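Local coordinates for putative sugar ABC transporter (Yersinia enterocolitica subsp. enterocolitica 8081, PDB 5ULB), which probably serves as the periplasmic sugar-binding protein of an ABC transporter, and binds 5-methylseleno-ribofuranose, an analogue of methylthioribose, at residues Leu42-Gly45 / Lys46-Gly49; Gln65-Val68 / Asn69-Ile72. All blocks are in the same frame, centred on the assembly; numbering follows the deposited sequence.

How the contacts relate
Contacts 1 and 2 sit on successive helices of the alternating strand-and-helix pattern on which this periplasmic binding protein is built. Contact 1 closes helix 32-48, the crossover between strands 21-26 and 51-56; contact 2 comes next along the chain, in helix 61-73, between strands 51-56 and 78-82. Both are local, between side chains three or four residues apart on one helix. Their centres lie 22 Å apart and their nearest atoms about 15 Å, so they do not touch. What they share is the parallel part of the sheet, where strand 21-26 stands between 51-56 and 78-82. Contact 1 is covered by helices 262-278 and 327-335, while contact 2 packs on strands 21-26 and 78-82 and on helix 89-98.

Contact 1: residues Leu42-Gly45 / Lys46-Gly49; sequences LKEG and KKLG
Glu44 and Lys47, one helical turn apart, meet through a water rather than directly. The water donates to Glu44 OE2 at 2.6 Å and accepts from Lys47 NZ at 2.8 Å, bridging opposite charges whose atoms OE2 and NZ stand 4.8 Å from each other. Lys47 reaches it with CG anti to the backbone N (chi1 179°) and a chain extended to its tip, while the carboxylate atom OE2 is also gripped by a salt bridge to Arg271 NE, which probably favours its charged form.

Backbone bonds make up the second group. Lys46 N donates to Leu42 O at 2.9 Å and Lys47 N to Lys43 O at 3.0 Å, both regular alpha-helical bonds. The next one is longer and more bent, Leu48 N to Glu44 O at 3.2 Å, and the same N-H makes a weak bond to Gly45 O. This loosening precedes Gly49, whose positive phi of 81° ends the helix in a Schellman motif, with Gly49 N bonded to Lys46 O at 3.1 Å.

Leu48 CG rests against the carbonyl oxygen of Glu44, 3.5 Å from that O. Its apolar packing lies beyond this turn, on Leu270 and Ala274 of helix 262-278 and on Phe328 and Leu331 of helix 327-335, placing the end of helix 32-48 against both before the chain enters strand 51-56.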
loop_
_atom_site.group_PDB
_atom_site.type_symbol
_atom_site.label_atom_id
_atom_site.label_comp_id
_atom_site.label_asym_id
_atom_site.label_seq_id
_atom_site.Cartn_x
_atom_site.Cartn_y
_atom_site.Cartn_z
ATOM N N LEU A 42 4.437 13.384 -1.414
ATOM C CA LEU A 42 4.861 14.625 -2.077
ATOM C C LEU A 42 3.873 15.764 -1.854
ATOM O O LEU A 42 4.209 16.883 -1.525
ATOM C CB LEU A 42 5.076 14.402 -3.571
ATOM C CG LEU A 42 5.558 15.585 -4.379
ATOM C CD1 LEU A 42 6.980 15.973 -3.979
ATOM C CD2 LEU A 42 5.522 15.204 -5.844
ATOM N N LYS A 43 2.555 15.452 -2.011
ATOM C CA LYS A 43 1.512 16.480 -1.868
ATOM C C LYS A 43 1.466 16.994 -0.461
ATOM O O LYS A 43 1.345 18.219 -0.221
ATOM C CB LYS A 43 0.146 15.909 -2.332
ATOM C CG LYS A 43 -0.970 16.950 -2.251
ATOM C CD LYS A 43 -2.309 16.386 -2.715
ATOM C CE LYS A 43 -3.459 17.107 -2.100
ATOM N NZ LYS A 43 -4.068 17.775 -3.221
ATOM N N GLU A 44 1.569 16.095 0.531
ATOM C CA GLU A 44 1.500 16.548 1.905
ATOM C C GLU A 44 2.738 17.353 2.253
ATOM O O GLU A 44 2.634 18.345 2.945
ATOM C CB GLU A 44 1.297 15.331 2.815
ATOM C CG GLU A 44 0.851 15.709 4.236
ATOM C CD GLU A 44 -0.649 16.023 4.315
ATOM O OE1 GLU A 44 -1.372 16.140 3.250
ATOM O OE2 GLU A 44 -1.160 16.181 5.439
ATOM N N GLY A 45 3.925 16.913 1.798
ATOM C CA GLY A 45 5.057 17.718 2.029
ATOM C C GLY A 45 5.048 19.094 1.422
ATOM O O GLY A 45 5.412 20.094 2.059
ATOM N N LYS A 46 4.553 19.171 0.174
ATOM C CA LYS A 46 4.409 20.452 -0.474
ATOM C C LYS A 46 3.485 21.382 0.305
ATOM O O LYS A 46 3.795 22.552 0.477
ATOM C CB LYS A 46 3.871 20.246 -1.892
ATOM C CG LYS A 46 3.739 21.476 -2.765
ATOM C CD LYS A 46 3.326 21.214 -4.175
ATOM C CE LYS A 46 3.130 22.529 -4.884
ATOM N NZ LYS A 46 1.886 22.316 -5.696
ATOM N N LYS A 47 2.380 20.811 0.849
ATOM C CA LYS A 47 1.444 21.608 1.660
ATOM C C LYS A 47 2.159 22.272 2.839
ATOM O O LYS A 47 1.884 23.387 3.225
ATOM C CB LYS A 47 0.285 20.725 2.110
ATOM C CG LYS A 47 -0.741 21.363 2.953
ATOM C CD LYS A 47 -1.754 20.397 3.600
ATOM C CE LYS A 47 -2.741 21.209 4.505
ATOM N NZ LYS A 47 -3.645 20.315 5.302
ATOM N N LEU A 48 3.092 21.486 3.418
ATOM C CA LEU A 48 3.782 21.938 4.650
ATOM C C LEU A 48 5.044 22.709 4.374
ATOM O O LEU A 48 5.702 23.202 5.245
ATOM C CB LEU A 48 4.116 20.811 5.531
ATOM C CG LEU A 48 2.910 19.989 6.044
ATOM C CD1 LEU A 48 3.356 19.009 7.135
ATOM C CD2 LEU A 48 1.868 20.887 6.694
ATOM N N GLY A 49 5.393 22.883 3.108
ATOM C CA GLY A 49 6.627 23.595 2.688
ATOM C C GLY A 49 7.881 22.794 2.733
ATOM O O GLY A 49 8.958 23.390 2.686
HETATM O O HOH W 1 -2.899 17.853 6.419
#

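Contact 2: residues Gln65-Val68 / Asn69-Ile72; sequences QDFV and NQAI
Asp66 with Gln70 and Val68 with Ile72 are i to i+4 pairs within helix 61-73, which leads from strand 51-56 toward strand 78-82 and has one side on the sheet. Four successive alpha-helical bonds hold the turn, from Asn69 N to Gln65 O (2.9 Å, N-H...O 167°) through to Ile72 N to Val68 O (2.9 Å).

On the polar side, the Gln70 side chain runs extended alongside the preceding turn, CG beside its own backbone N (chi1 -67°) and 3.1 Å from Asp66 O, and NE2 comes within 4.0 Å of Asp66 CB. Its OE1 approaches the Phe67 ring obliquely, 4.3 Å from CD1. A water donates to Asp66 OD1 at 2.9 Å and accepts a weak, 3.5 Å bond from Asn69 ND2, while the other end of that amide, OD1, accepts from Arg95 NH1.

On the apolar side Val68 CG1 stands 4.2 Å from Ile72 CD1. Val68 touches Ile25 of strand 21-26 and Leu81 of strand 78-82, Ala71 touches Ala23 of strand 21-26 and Ile79, Ile72 also reaches Ile79, and Val68 and Ile72 meet helix 89-98 through Leu92 and Ile96 respectively; this turn is thus packed against the sheet and the following helix alike.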
loop_
_atom_site.group_PDB
_atom_site.type_symbol
_atom_site.label_atom_id
_atom_site.label_comp_id
_atom_site.label_asym_id
_atom_site.label_seq_id
_atom_site.Cartn_x
_atom_site.Cartn_y
_atom_site.Cartn_z
ATOM N N GLN A 65 19.035 -0.328 0.744
ATOM C CA GLN A 65 19.985 0.011 1.717
ATOM C C GLN A 65 20.936 1.135 1.364
ATOM O O GLN A 65 21.183 2.046 2.200
ATOM C CB GLN A 65 20.746 -1.213 2.225
ATOM C CG GLN A 65 19.891 -2.295 2.903
ATOM C CD GLN A 65 20.654 -3.507 3.139
ATOM O OE1 GLN A 65 21.416 -3.652 4.124
ATOM N NE2 GLN A 65 20.450 -4.483 2.228
ATOM N N ASP A 66 21.413 1.075 0.118
ATOM C CA ASP A 66 22.296 2.198 -0.308
ATOM C C ASP A 66 21.538 3.567 -0.271
ATOM O O ASP A 66 22.094 4.564 0.191
ATOM C CB ASP A 66 22.780 1.917 -1.732
ATOM C CG ASP A 66 23.755 0.780 -1.827
ATOM O OD1 ASP A 66 24.354 0.343 -0.794
ATOM O OD2 ASP A 66 23.950 0.398 -3.029
ATOM N N PHE A 67 20.281 3.586 -0.738
ATOM C CA PHE A 67 19.496 4.796 -0.690
ATOM C C PHE A 67 19.310 5.303 0.722
ATOM O O PHE A 67 19.389 6.502 1.000
ATOM C CB PHE A 67 18.192 4.723 -1.415
ATOM C CG PHE A 67 18.269 4.675 -2.904
ATOM C CD1 PHE A 67 18.980 5.552 -3.614
ATOM C CD2 PHE A 67 17.419 3.809 -3.589
ATOM C CE1 PHE A 67 18.947 5.560 -5.000
ATOM C CE2 PHE A 67 17.348 3.854 -4.982
ATOM C CZ PHE A 67 18.143 4.716 -5.681
ATOM N N VAL A 68 19.027 4.405 1.639
ATOM C CA VAL A 68 18.822 4.845 3.025
ATOM C C VAL A 68 20.088 5.353 3.682
ATOM O O VAL A 68 20.128 6.422 4.326
ATOM C CB VAL A 68 18.089 3.779 3.900
ATOM C CG1 VAL A 68 17.923 4.284 5.310
ATOM C CG2 VAL A 68 16.832 3.258 3.277
ATOM N N ASN A 69 21.171 4.622 3.445
ATOM C CA ASN A 69 22.411 5.015 3.951
ATOM C C ASN A 69 22.900 6.409 3.405
ATOM O O ASN A 69 23.394 7.268 4.147
ATOM C CB ASN A 69 23.478 3.964 3.661
ATOM C CG ASN A 69 23.370 2.761 4.620
ATOM O OD1 ASN A 69 23.090 2.944 5.828
ATOM N ND2 ASN A 69 23.712 1.603 4.158
ATOM N N GLN A 70 22.635 6.628 2.143
ATOM C CA GLN A 70 22.956 7.913 1.558
ATOM C C GLN A 70 22.098 9.036 2.147
ATOM O O GLN A 70 22.590 10.106 2.468
ATOM C CB GLN A 70 22.790 7.898 0.084
ATOM C CG GLN A 70 23.804 7.001 -0.625
ATOM C CD GLN A 70 23.509 6.644 -2.041
ATOM O OE1 GLN A 70 22.791 7.304 -2.724
ATOM N NE2 GLN A 70 24.180 5.564 -2.517
ATOM N N ALA A 71 20.788 8.731 2.381
ATOM C CA ALA A 71 19.926 9.792 3.015
ATOM C C ALA A 71 20.438 10.112 4.429
ATOM O O ALA A 71 20.404 11.256 4.845
ATOM C CB ALA A 71 18.502 9.283 3.071
ATOM N N ILE A 72 20.850 9.126 5.200
ATOM C CA ILE A 72 21.429 9.378 6.540
ATOM C C ILE A 72 22.670 10.276 6.403
ATOM O O ILE A 72 22.826 11.257 7.102
ATOM C CB ILE A 72 21.796 8.070 7.264
ATOM C CG1 ILE A 72 20.554 7.239 7.571
ATOM C CG2 ILE A 72 22.548 8.316 8.506
ATOM C CD1 ILE A 72 20.820 5.784 7.982
HETATM O O HOH W 2 25.550 2.058 1.273
#